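Local coordinates for beta-lactamase inhibitory protein BLIP-I (Streptomyces exfoliatus, PDB 3GMV) that probably inhibits beta-lactamases by binding them directly as a protein partner, at residues A[18-23]-A[38-43]; A[82-87]-A[136-141]. All coordinates share one frame; numbering follows the deposited sequence.

Contact 1: A[18-23]-A[38-43]; sequences DEVWEI and DSILCF
Ile40 reaches from its strand to the helix and meets Val20 and Trp21; the side-chain contacts between 18-23 and 38-43 are apolar, and no hydrogen bond crosses. With CG1 anti to its own carbonyl carbon (chi1 -67°) and the chain extended beyond it, Ile40 presents CD1 to the helix. That methyl lies 4.0 Å from Val20 CG1 and 3.8 Å from the backbone N of Trp21, so it packs against the helix backbone as well as the side chains.

The aromatic part is an edge contact. Ile40 CD1 sits near the plane of the indole, 3.9 Å from Trp21 CE3, on the six-membered ring. Ile40 CG2 lies 3.9 Å from Trp21 CE3 and 4.1 Å from Trp21 CZ3, displaced to the other side of the indole plane from CD1.

This is helix-on-sheet packing in the two-layer alpha/beta sandwich: helix 17-24 covers strand 40-43 near one end of the antiparallel sheet. Val20 also touches Phe55 and Phe57 of the next strand, while Trp21 leans on Cys30 of the short edge strand.

Covalent and polar ties act around this apolar core. Cys42 is joined to Cys30 by a disulfide, and Ser39 OG is hydrogen-bonded to Ser56 OG.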
loop_
_atom_site.group_PDB
_atom_site.type_symbol
_atom_site.label_atom_id
_atom_site.label_comp_id
_atom_site.label_asym_id
_atom_site.label_seq_id
_atom_site.Cartn_x
_atom_site.Cartn_y
_atom_site.Cartn_z
ATOM N N ASP A 18 7.928 18.338 4.676
ATOM C CA ASP A 18 7.508 19.457 3.836
ATOM C C ASP A 18 7.469 19.043 2.367
ATOM O O ASP A 18 6.561 19.448 1.622
ATOM C CB ASP A 18 8.429 20.669 4.021
ATOM C CG ASP A 18 8.185 21.375 5.353
ATOM O OD1 ASP A 18 7.080 21.176 5.911
ATOM O OD2 ASP A 18 9.112 22.082 5.823
ATOM N N GLU A 19 8.448 18.230 1.948
ATOM C CA GLU A 19 8.488 17.789 0.554
ATOM C C GLU A 19 7.254 16.953 0.225
ATOM O O GLU A 19 6.630 17.099 -0.831
ATOM C CB GLU A 19 9.776 16.990 0.259
ATOM C CG GLU A 19 10.925 17.971 -0.016
ATOM C CD GLU A 19 12.291 17.309 -0.026
ATOM O OE1 GLU A 19 12.445 16.193 0.500
ATOM O OE2 GLU A 19 13.209 17.911 -0.607
ATOM N N VAL A 20 6.925 16.037 1.120
ATOM C CA VAL A 20 5.773 15.195 0.905
ATOM C C VAL A 20 4.463 15.986 0.933
ATOM O O VAL A 20 3.587 15.765 0.099
ATOM C CB VAL A 20 5.740 14.057 1.971
ATOM C CG1 VAL A 20 4.442 13.271 1.813
ATOM C CG2 VAL A 20 6.957 13.137 1.765
ATOM N N TRP A 21 4.325 16.893 1.907
ATOM C CA TRP A 21 3.148 17.771 2.003
ATOM C C TRP A 21 2.956 18.560 0.688
ATOM O O TRP A 21 1.825 18.661 0.181
ATOM C CB TRP A 21 3.338 18.724 3.193
ATOM C CG TRP A 21 2.158 19.623 3.525
ATOM C CD1 TRP A 21 2.023 20.926 3.200
ATOM C CD2 TRP A 21 1.018 19.275 4.310
ATOM N NE1 TRP A 21 0.852 21.427 3.717
ATOM C CE2 TRP A 21 0.215 20.425 4.403
ATOM C CE3 TRP A 21 0.597 18.093 4.942
ATOM C CZ2 TRP A 21 -1.000 20.434 5.088
ATOM C CZ3 TRP A 21 -0.583 18.094 5.615
ATOM C CH2 TRP A 21 -1.394 19.264 5.680
ATOM N N GLU A 22 4.046 19.084 0.132
ATOM C CA GLU A 22 3.979 19.867 -1.098
ATOM C C GLU A 22 3.511 18.979 -2.260
ATOM O O GLU A 22 2.586 19.337 -3.006
ATOM C CB GLU A 22 5.334 20.531 -1.403
ATOM C CG GLU A 22 5.414 21.128 -2.838
ATOM C CD GLU A 22 4.625 22.412 -3.010
ATOM O OE1 GLU A 22 4.300 23.062 -2.003
ATOM O OE2 GLU A 22 4.344 22.806 -4.166
ATOM N N ILE A 23 4.134 17.827 -2.418
ATOM C CA ILE A 23 3.787 16.941 -3.534
ATOM C C ILE A 23 2.342 16.445 -3.398
ATOM O O ILE A 23 1.594 16.388 -4.372
ATOM C CB ILE A 23 4.756 15.748 -3.640
ATOM C CG1 ILE A 23 6.134 16.248 -4.124
ATOM C CG2 ILE A 23 4.200 14.741 -4.627
ATOM C CD1 ILE A 23 7.244 15.214 -3.869
ATOM N N ASP A 38 1.647 12.882 13.824
ATOM C CA ASP A 38 2.755 13.513 13.099
ATOM C C ASP A 38 2.737 13.173 11.594
ATOM O O ASP A 38 3.501 13.748 10.808
ATOM C CB ASP A 38 4.097 13.072 13.683
ATOM C CG ASP A 38 4.359 13.671 15.070
ATOM O OD1 ASP A 38 3.624 14.563 15.494
ATOM O OD2 ASP A 38 5.313 13.229 15.719
ATOM N N SER A 39 1.883 12.231 11.199
ATOM C CA SER A 39 1.865 11.738 9.821
ATOM C C SER A 39 1.087 12.654 8.869
ATOM O O SER A 39 0.619 13.720 9.265
ATOM C CB SER A 39 1.315 10.315 9.805
ATOM O OG SER A 39 2.212 9.449 10.542
ATOM N N ILE A 40 0.984 12.261 7.599
ATOM C CA ILE A 40 0.167 13.024 6.654
ATOM C C ILE A 40 -0.783 12.058 6.030
ATOM O O ILE A 40 -0.376 10.944 5.698
ATOM C CB ILE A 40 1.074 13.617 5.516
ATOM C CG1 ILE A 40 2.015 14.688 6.096
ATOM C CG2 ILE A 40 0.213 14.216 4.411
ATOM C CD1 ILE A 40 3.113 15.179 5.127
ATOM N N LEU A 41 -2.019 12.489 5.770
ATOM C CA LEU A 41 -2.976 11.648 5.054
ATOM C C LEU A 41 -3.606 12.531 3.981
ATOM O O LEU A 41 -4.003 13.669 4.274
ATOM C CB LEU A 41 -4.074 11.202 6.025
ATOM C CG LEU A 41 -5.166 10.242 5.555
ATOM C CD1 LEU A 41 -4.537 8.943 5.133
ATOM C CD2 LEU A 41 -6.154 10.000 6.715
ATOM N N CYS A 42 -3.667 12.027 2.753
ATOM C CA CYS A 42 -4.240 12.784 1.624
ATOM C C CYS A 42 -5.286 11.894 0.947
ATOM O O CYS A 42 -5.020 10.735 0.659
ATOM C CB CYS A 42 -3.158 13.164 0.600
ATOM S SG CYS A 42 -1.647 13.964 1.287
ATOM N N PHE A 43 -6.468 12.453 0.690
ATOM C CA PHE A 43 -7.569 11.731 0.028
ATOM C C PHE A 43 -7.723 12.238 -1.398
ATOM O O PHE A 43 -7.562 13.417 -1.644
ATOM C CB PHE A 43 -8.881 11.939 0.796
ATOM C CG PHE A 43 -8.991 11.133 2.067
ATOM C CD1 PHE A 43 -9.420 9.817 2.042
ATOM C CD2 PHE A 43 -8.676 11.707 3.302
ATOM C CE1 PHE A 43 -9.533 9.072 3.213
ATOM C CE2 PHE A 43 -8.786 10.969 4.477
ATOM C CZ PHE A 43 -9.212 9.648 4.432
#

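Contact 2: A[82-87]-A[136-141]; sequences SHYNRT and PSASFH
The CD1 corner of the Tyr84 ring touches both Ala138 and Phe140: Tyr84 CD1 is 3.9 Å from Ala138 CB and 3.8 Å from Phe140 CZ. The tyrosine and phenylalanine rings meet obliquely, their planes at 32° and their centroids 6.0 Å apart. Phe140 has CG anti to its carbonyl carbon (chi1 -64°), which carries CE1 and CZ across to Tyr84 and Thr87.

The Thr87 and Phe140 side chains run toward each other from their two segments. Thr87 OG1 lies near the plane of the Phe140 ring, at the edge, 3.6 Å from Phe140 CE1, and the methyl Thr87 CG2 is 3.8 Å from that same CE1. Thr87 OG1 also stands above one face of the Tyr84 ring, toward its rim.

The fold here is again a helix layer over an antiparallel sheet: the short helix 81-84 and the type I turn Tyr84-Thr87 lie against strand 137-143, and Leu96 of helix 93-99 touches both Thr87 and Phe140.

The turn is held by its own polar bonds. Tyr84 O accepts a backbone hydrogen bond from Thr87 N. Thr87 OG1 donates to Tyr84 O as well, at 2.6 Å, lying in the carbonyl plane on a lone pair. Arg150 of the neighbouring strand adds NH2 to Tyr84 O and NE to Thr87 OG1, so these buried oxygens have several partners and the threonine's rotation is probably well fixed. Farther from the sheet, Arg86 NH1 and NH2 both donate to Ser82 OG in bent bonds, the oxygen a little out of the guanidinium plane and 2.8 Å from Arg86 NH1, and Ser82 O lies over one face of the guanidinium.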
loop_
_atom_site.group_PDB
_atom_site.type_symbol
_atom_site.label_atom_id
_atom_site.label_comp_id
_atom_site.label_asym_id
_atom_site.label_seq_id
_atom_site.Cartn_x
_atom_site.Cartn_y
_atom_site.Cartn_z
ATOM N N SER A 82 -8.329 -21.284 -4.512
ATOM C CA SER A 82 -7.345 -22.292 -4.929
ATOM C C SER A 82 -5.917 -21.699 -4.940
ATOM O O SER A 82 -4.949 -22.324 -4.463
ATOM C CB SER A 82 -7.711 -22.773 -6.340
ATOM O OG SER A 82 -6.848 -23.826 -6.775
ATOM N N HIS A 83 -5.773 -20.508 -5.501
ATOM C CA HIS A 83 -4.463 -19.859 -5.531
ATOM C C HIS A 83 -3.986 -19.609 -4.109
ATOM O O HIS A 83 -2.816 -19.861 -3.758
ATOM C CB HIS A 83 -4.500 -18.476 -6.169
ATOM C CG HIS A 83 -4.903 -18.441 -7.606
ATOM N ND1 HIS A 83 -6.006 -17.741 -8.038
ATOM C CD2 HIS A 83 -4.293 -18.916 -8.718
ATOM C CE1 HIS A 83 -6.082 -17.812 -9.355
ATOM N NE2 HIS A 83 -5.053 -18.516 -9.792
ATOM N N TYR A 84 -4.866 -19.021 -3.308
ATOM C CA TYR A 84 -4.534 -18.657 -1.942
ATOM C C TYR A 84 -4.044 -19.871 -1.141
ATOM O O TYR A 84 -3.068 -19.785 -0.370
ATOM C CB TYR A 84 -5.769 -18.008 -1.251
ATOM C CG TYR A 84 -5.439 -17.605 0.180
ATOM C CD1 TYR A 84 -4.788 -16.402 0.441
ATOM C CD2 TYR A 84 -5.769 -18.427 1.240
ATOM C CE1 TYR A 84 -4.479 -16.024 1.727
ATOM C CE2 TYR A 84 -5.457 -18.069 2.533
ATOM C CZ TYR A 84 -4.811 -16.883 2.769
ATOM O OH TYR A 84 -4.496 -16.541 4.053
ATOM N N ASN A 85 -4.705 -21.007 -1.347
ATOM C CA ASN A 85 -4.361 -22.255 -0.651
ATOM C C ASN A 85 -3.006 -22.828 -1.030
ATOM O O ASN A 85 -2.511 -23.747 -0.356
ATOM C CB ASN A 85 -5.434 -23.313 -0.881
ATOM C CG ASN A 85 -6.672 -23.050 -0.072
ATOM O OD1 ASN A 85 -6.631 -22.297 0.902
ATOM N ND2 ASN A 85 -7.796 -23.680 -0.457
ATOM N N ARG A 86 -2.385 -22.255 -2.059
ATOM C CA ARG A 86 -1.040 -22.658 -2.426
ATOM C C ARG A 86 -0.005 -21.592 -2.077
ATOM O O ARG A 86 1.112 -21.568 -2.631
ATOM C CB ARG A 86 -0.972 -23.098 -3.900
ATOM C CG ARG A 86 -1.745 -24.398 -4.142
ATOM C CD ARG A 86 -1.594 -24.883 -5.633
ATOM N NE ARG A 86 -2.292 -23.967 -6.542
ATOM C CZ ARG A 86 -3.593 -24.008 -6.830
ATOM N NH1 ARG A 86 -4.369 -24.940 -6.284
ATOM N NH2 ARG A 86 -4.132 -23.114 -7.672
ATOM N N THR A 87 -0.352 -20.744 -1.111
ATOM C CA THR A 87 0.613 -19.841 -0.527
ATOM C C THR A 87 0.841 -20.266 0.914
ATOM O O THR A 87 -0.012 -20.952 1.538
ATOM C CB THR A 87 0.163 -18.361 -0.573
ATOM O OG1 THR A 87 -1.063 -18.207 0.172
ATOM C CG2 THR A 87 -0.108 -17.935 -2.030
ATOM N N PRO A 136 -14.363 -9.808 -2.571
ATOM C CA PRO A 136 -13.545 -10.816 -1.895
ATOM C C PRO A 136 -12.077 -10.523 -2.232
ATOM O O PRO A 136 -11.803 -9.996 -3.294
ATOM C CB PRO A 136 -13.992 -12.128 -2.553
ATOM C CG PRO A 136 -15.418 -11.825 -3.103
ATOM C CD PRO A 136 -15.273 -10.394 -3.576
ATOM N N SER A 137 -11.144 -10.817 -1.332
ATOM C CA SER A 137 -9.763 -10.435 -1.607
ATOM C C SER A 137 -8.791 -11.294 -0.835
ATOM O O SER A 137 -9.164 -12.029 0.074
ATOM C CB SER A 137 -9.515 -8.961 -1.250
ATOM O OG SER A 137 -9.614 -8.758 0.156
ATOM N N ALA A 138 -7.538 -11.199 -1.241
ATOM C CA ALA A 138 -6.440 -11.695 -0.413
ATOM C C ALA A 138 -5.407 -10.587 -0.237
ATOM O O ALA A 138 -5.276 -9.696 -1.095
ATOM C CB ALA A 138 -5.819 -12.946 -1.046
ATOM N N SER A 139 -4.686 -10.637 0.882
ATOM C CA SER A 139 -3.595 -9.714 1.170
ATOM C C SER A 139 -2.331 -10.543 1.371
ATOM O O SER A 139 -2.356 -11.588 2.038
ATOM C CB SER A 139 -3.869 -8.956 2.471
ATOM O OG SER A 139 -5.012 -8.118 2.287
ATOM N N PHE A 140 -1.218 -10.023 0.876
ATOM C CA PHE A 140 0.059 -10.698 0.998
ATOM C C PHE A 140 1.085 -9.642 1.318
ATOM O O PHE A 140 1.167 -8.638 0.614
ATOM C CB PHE A 140 0.437 -11.353 -0.342
ATOM C CG PHE A 140 -0.502 -12.441 -0.768
ATOM C CD1 PHE A 140 -0.516 -13.663 -0.099
ATOM C CD2 PHE A 140 -1.334 -12.268 -1.871
ATOM C CE1 PHE A 140 -1.408 -14.673 -0.515
ATOM C CE2 PHE A 140 -2.189 -13.286 -2.303
ATOM C CZ PHE A 140 -2.238 -14.474 -1.615
ATOM N N HIS A 141 1.881 -9.845 2.364
ATOM C CA HIS A 141 2.947 -8.881 2.651
ATOM C C HIS A 141 4.306 -9.561 2.463
ATOM O O HIS A 141 4.502 -10.697 2.913
ATOM C CB HIS A 141 2.815 -8.311 4.091
ATOM C CG HIS A 141 1.504 -7.624 4.350
ATOM N ND1 HIS A 141 1.158 -7.150 5.590
ATOM C CD2 HIS A 141 0.446 -7.373 3.544
ATOM C CE1 HIS A 141 -0.046 -6.615 5.541
ATOM N NE2 HIS A 141 -0.512 -6.749 4.314
#

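Overall arrangement
Contacts 1 and 2 are separate packing sites, their centres 32 Å apart and their nearest atoms about 16 Å apart, placed on opposite sides of the chain's centre. They are joined through one antiparallel sheet: contact 1 uses strand 40-43, next to the outermost strand 30-31, and contact 2 uses strand 137-143, next to the outermost strand 146-153. Both segments of contact 1 precede those of contact 2. The tris(hydroxyethyl)aminomethane pocket, lined by Thr58, Trp64 and Pro113, belongs to neither; the Val20 side chain is about 14 Å from the bound tris(hydroxyethyl)aminomethane. Contact 1 sets two helix residues on the sheet, whereas contact 2 uses a helix aromatic and a turn threonine.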